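Long-range contact in probable fatty acyl-CoA transferase Rv3272 (Mycobacterium tuberculosis, PDB 5YX6), which binds fatty acyl-CoAs of varying chain length, palmitoyl-CoA most tightly, and probably acts as a family III CoA transferase in fatty acid metabolism: residues T248-T256 with I263-L274. Sequence-based numbering, arbitrary orientation.
Sequences TQPSDAFRT and ISAYVPKHWQKL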
loop_
_atom_site.group_PDB
_atom_site.type_symbol
_atom_site.label_atom_id
_atom_site.label_comp_id
_atom_site.label_asym_id
_atom_site.label_seq_id
_atom_site.Cartn_x
_atom_site.Cartn_y
_atom_site.Cartn_z
ATOM N N THR A 248 10.721 -19.495 6.453
ATOM C CA THR A 248 10.104 -20.536 5.630
ATOM C C THR A 248 10.920 -20.778 4.369
ATOM O O THR A 248 10.746 -20.079 3.374
ATOM C CB THR A 248 8.662 -20.175 5.217
ATOM O OG1 THR A 248 8.611 -18.813 4.769
ATOM C CG2 THR A 248 7.712 -20.359 6.383
ATOM N N GLN A 249 11.778 -21.791 4.398
ATOM C CA GLN A 249 12.761 -21.993 3.340
ATOM C C GLN A 249 12.532 -23.317 2.615
ATOM O O GLN A 249 12.058 -24.281 3.219
ATOM C CB GLN A 249 14.173 -21.943 3.924
ATOM C CG GLN A 249 14.517 -20.612 4.567
ATOM C CD GLN A 249 14.379 -19.449 3.606
ATOM O OE1 GLN A 249 14.821 -19.518 2.458
ATOM N NE2 GLN A 249 13.741 -18.375 4.068
ATOM N N PRO A 250 12.856 -23.373 1.313
ATOM C CA PRO A 250 13.462 -22.332 0.470
ATOM C C PRO A 250 12.472 -21.316 -0.094
ATOM O O PRO A 250 11.493 -21.680 -0.742
ATOM C CB PRO A 250 14.106 -23.139 -0.660
ATOM C CG PRO A 250 13.240 -24.331 -0.790
ATOM C CD PRO A 250 12.770 -24.662 0.608
ATOM N N SER A 251 12.764 -20.041 0.146
ATOM C CA SER A 251 11.956 -18.919 -0.321
ATOM C C SER A 251 12.850 -17.688 -0.437
ATOM O O SER A 251 12.973 -16.898 0.500
ATOM C CB SER A 251 10.785 -18.652 0.630
ATOM O OG SER A 251 9.797 -17.834 0.025
ATOM N N ASP A 252 13.486 -17.541 -1.594
ATOM C CA ASP A 252 14.537 -16.557 -1.763
ATOM C C ASP A 252 14.894 -16.403 -3.232
ATOM O O ASP A 252 14.193 -16.905 -4.111
ATOM C CB ASP A 252 15.777 -16.970 -0.958
ATOM C CG ASP A 252 16.580 -15.777 -0.448
ATOM O OD1 ASP A 252 16.658 -14.752 -1.163
ATOM O OD2 ASP A 252 17.133 -15.863 0.671
ATOM N N ALA A 253 15.971 -15.671 -3.485
ATOM C CA ALA A 253 16.563 -15.554 -4.806
ATOM C C ALA A 253 17.828 -16.416 -4.834
ATOM O O ALA A 253 18.599 -16.423 -3.867
ATOM C CB ALA A 253 16.881 -14.095 -5.136
ATOM N N PHE A 254 18.039 -17.139 -5.931
ATOM C CA PHE A 254 19.163 -18.071 -6.031
ATOM C C PHE A 254 19.968 -17.909 -7.321
ATOM O O PHE A 254 19.402 -17.659 -8.387
ATOM C CB PHE A 254 18.660 -19.517 -5.927
ATOM C CG PHE A 254 17.893 -19.816 -4.662
ATOM C CD1 PHE A 254 18.552 -20.202 -3.509
ATOM C CD2 PHE A 254 16.509 -19.708 -4.630
ATOM C CE1 PHE A 254 17.852 -20.475 -2.344
ATOM C CE2 PHE A 254 15.800 -19.975 -3.472
ATOM C CZ PHE A 254 16.471 -20.360 -2.325
ATOM N N ARG A 255 21.287 -18.050 -7.222
ATOM C CA ARG A 255 22.132 -18.082 -8.411
ATOM C C ARG A 255 21.821 -19.267 -9.302
ATOM O O ARG A 255 21.539 -20.362 -8.826
ATOM C CB ARG A 255 23.612 -18.112 -8.041
ATOM C CG ARG A 255 24.159 -16.789 -7.538
ATOM C CD ARG A 255 25.655 -16.866 -7.267
ATOM N NE ARG A 255 26.418 -17.114 -8.499
ATOM C CZ ARG A 255 26.687 -16.200 -9.430
ATOM N NH1 ARG A 255 26.229 -14.957 -9.309
ATOM N NH2 ARG A 255 27.395 -16.541 -10.500
ATOM N N THR A 256 21.846 -19.021 -10.603
ATOM C CA THR A 256 21.775 -20.081 -11.587
ATOM C C THR A 256 22.967 -19.952 -12.525
ATOM O O THR A 256 23.921 -19.242 -12.219
ATOM C CB THR A 256 20.478 -20.029 -12.392
ATOM O OG1 THR A 256 20.547 -18.933 -13.311
ATOM C CG2 THR A 256 19.305 -19.820 -11.470
ATOM N N ILE A 263 12.512 -18.390 -6.029
ATOM C CA ILE A 263 11.750 -19.611 -5.786
ATOM C C ILE A 263 11.118 -19.623 -4.403
ATOM O O ILE A 263 11.770 -19.302 -3.416
ATOM C CB ILE A 263 12.634 -20.882 -5.906
ATOM C CG1 ILE A 263 13.234 -21.023 -7.306
ATOM C CG2 ILE A 263 11.835 -22.116 -5.566
ATOM C CD1 ILE A 263 14.318 -22.101 -7.395
ATOM N N SER A 264 9.851 -20.007 -4.327
ATOM C CA SER A 264 9.237 -20.279 -3.033
ATOM C C SER A 264 8.603 -21.669 -3.035
ATOM O O SER A 264 7.578 -21.898 -3.677
ATOM C CB SER A 264 8.195 -19.220 -2.679
ATOM O OG SER A 264 7.780 -19.387 -1.334
ATOM N N ALA A 265 9.227 -22.592 -2.317
ATOM C CA ALA A 265 8.787 -23.974 -2.284
ATOM C C ALA A 265 9.117 -24.583 -0.930
ATOM O O ALA A 265 9.998 -25.431 -0.815
ATOM C CB ALA A 265 9.429 -24.767 -3.408
ATOM N N TYR A 266 8.418 -24.123 0.099
ATOM C CA TYR A 266 8.710 -24.517 1.465
ATOM C C TYR A 266 7.654 -25.472 2.029
ATOM O O TYR A 266 7.914 -26.171 3.007
ATOM C CB TYR A 266 8.837 -23.274 2.349
ATOM C CG TYR A 266 7.595 -22.418 2.366
ATOM C CD1 TYR A 266 7.386 -21.454 1.389
ATOM C CD2 TYR A 266 6.626 -22.576 3.348
ATOM C CE1 TYR A 266 6.253 -20.671 1.386
ATOM C CE2 TYR A 266 5.485 -21.790 3.359
ATOM C CZ TYR A 266 5.305 -20.837 2.374
ATOM O OH TYR A 266 4.173 -20.050 2.365
ATOM N N VAL A 267 6.467 -25.505 1.425
ATOM C CA VAL A 267 5.463 -26.501 1.800
ATOM C C VAL A 267 5.928 -27.872 1.334
ATOM O O VAL A 267 6.342 -28.026 0.185
ATOM C CB VAL A 267 4.076 -26.195 1.205
ATOM N N PRO A 268 5.858 -28.873 2.226
ATOM C CA PRO A 268 6.365 -30.236 2.018
ATOM C C PRO A 268 6.164 -30.793 0.602
ATOM O O PRO A 268 7.131 -31.287 0.017
ATOM C CB PRO A 268 5.573 -31.041 3.043
ATOM C CG PRO A 268 5.446 -30.100 4.191
ATOM C CD PRO A 268 5.294 -28.712 3.580
ATOM N N LYS A 269 4.950 -30.710 0.061
ATOM C CA LYS A 269 4.688 -31.162 -1.307
ATOM C C LYS A 269 5.528 -30.390 -2.325
ATOM O O LYS A 269 5.999 -30.954 -3.307
ATOM C CB LYS A 269 3.201 -31.024 -1.655
ATOM N N HIS A 270 5.706 -29.093 -2.095
ATOM C CA HIS A 270 6.479 -28.264 -3.019
ATOM C C HIS A 270 7.982 -28.506 -2.894
ATOM O O HIS A 270 8.694 -28.625 -3.894
ATOM C CB HIS A 270 6.177 -26.796 -2.766
ATOM C CG HIS A 270 4.773 -26.410 -3.094
ATOM N ND1 HIS A 270 4.244 -25.183 -2.764
ATOM C CD2 HIS A 270 3.795 -27.085 -3.742
ATOM C CE1 HIS A 270 2.993 -25.121 -3.184
ATOM N NE2 HIS A 270 2.695 -26.263 -3.779
ATOM N N TRP A 271 8.447 -28.588 -1.654
ATOM C CA TRP A 271 9.840 -28.879 -1.364
ATOM C C TRP A 271 10.299 -30.205 -1.996
ATOM O O TRP A 271 11.337 -30.256 -2.662
ATOM C CB TRP A 271 10.048 -28.912 0.152
ATOM C CG TRP A 271 11.306 -29.593 0.569
ATOM C CD1 TRP A 271 11.411 -30.781 1.234
ATOM C CD2 TRP A 271 12.644 -29.118 0.381
ATOM N NE1 TRP A 271 12.731 -31.086 1.453
ATOM C CE2 TRP A 271 13.511 -30.078 0.946
ATOM C CE3 TRP A 271 13.194 -27.981 -0.220
ATOM C CZ2 TRP A 271 14.898 -29.935 0.930
ATOM C CZ3 TRP A 271 14.573 -27.838 -0.232
ATOM C CH2 TRP A 271 15.409 -28.814 0.335
ATOM N N GLN A 272 9.508 -31.264 -1.813
ATOM C CA GLN A 272 9.861 -32.569 -2.365
ATOM C C GLN A 272 9.905 -32.462 -3.876
ATOM O O GLN A 272 10.892 -32.822 -4.516
ATOM C CB GLN A 272 8.868 -33.645 -1.909
ATOM C CG GLN A 272 8.965 -33.955 -0.414
ATOM C CD GLN A 272 7.734 -34.658 0.157
ATOM O OE1 GLN A 272 6.871 -35.149 -0.580
ATOM N NE2 GLN A 272 7.641 -34.684 1.485
ATOM N N LYS A 273 8.847 -31.886 -4.425
ATOM C CA LYS A 273 8.749 -31.639 -5.853
ATOM C C LYS A 273 10.020 -30.933 -6.366
ATOM O O LYS A 273 10.628 -31.362 -7.359
ATOM C CB LYS A 273 7.509 -30.788 -6.110
ATOM C CG LYS A 273 6.543 -31.260 -7.165
ATOM C CD LYS A 273 5.376 -30.273 -7.190
ATOM C CE LYS A 273 4.256 -30.695 -8.104
ATOM N NZ LYS A 273 3.116 -29.746 -7.985
ATOM N N LEU A 274 10.428 -29.873 -5.662
ATOM C CA LEU A 274 11.609 -29.099 -6.029
ATOM C C LEU A 274 12.879 -29.958 -6.079
ATOM O O LEU A 274 13.596 -29.958 -7.078
ATOM C CB LEU A 274 11.799 -27.936 -5.055
ATOM C CG LEU A 274 13.051 -27.093 -5.291
ATOM C CD1 LEU A 274 12.922 -26.363 -6.613
ATOM C CD2 LEU A 274 13.278 -26.104 -4.163
#
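D252 and I263 form a hydrogen-bonded antiparallel pair at the corner where the chain enters the β-hairpin of strands 253-255 and 260-264, part of a three-stranded antiparallel sheet. D252 N donates to I263 O (3.1 Å) and I263 N returns a bond to D252 O. One residue on, S251 and S264 make the non-hydrogen-bonded pair, and S251 CA comes within 3.1 Å of I263 O in a CA-H...O contact. The ladder then passes into loop, where A265 N donates to P250 O in a nearly straight bond (2.9 Å, 175° at the hydrogen). Within 248-256, Q249 OE1 accepts from S251 N, which lies well above the plane of the amide carbonyl and not on a lone pair.

S251 OG and S264 OG lie 2.9 Å apart in a hydrogen bond, and I145 of the second subunit packs on both side chains.

Apolar packing ties the loop leading into the hairpin to helix 268-277. P250, preceded by a cis peptide bond, crosses the W271 side chain at about a right angle: P250 CD lies 3.4 Å from W271 CE3, and P250 CG touches L274 CD2 at 3.8 Å. L306 of helix 299-310 also packs on P250, while R295 makes a cation-pi contact with W271 and bonds to Q249 O and Y266 O. Beside I263, F254 brings CE2 to CB of the isoleucine, these two side chains likewise crossing.

At the other end, T248 and Y266 run side by side in a CH-pi contact, with T248 CB over one ring face, 3.9 Å from the centroid and 21° off the normal, displaced toward the rim near Y266 CD2.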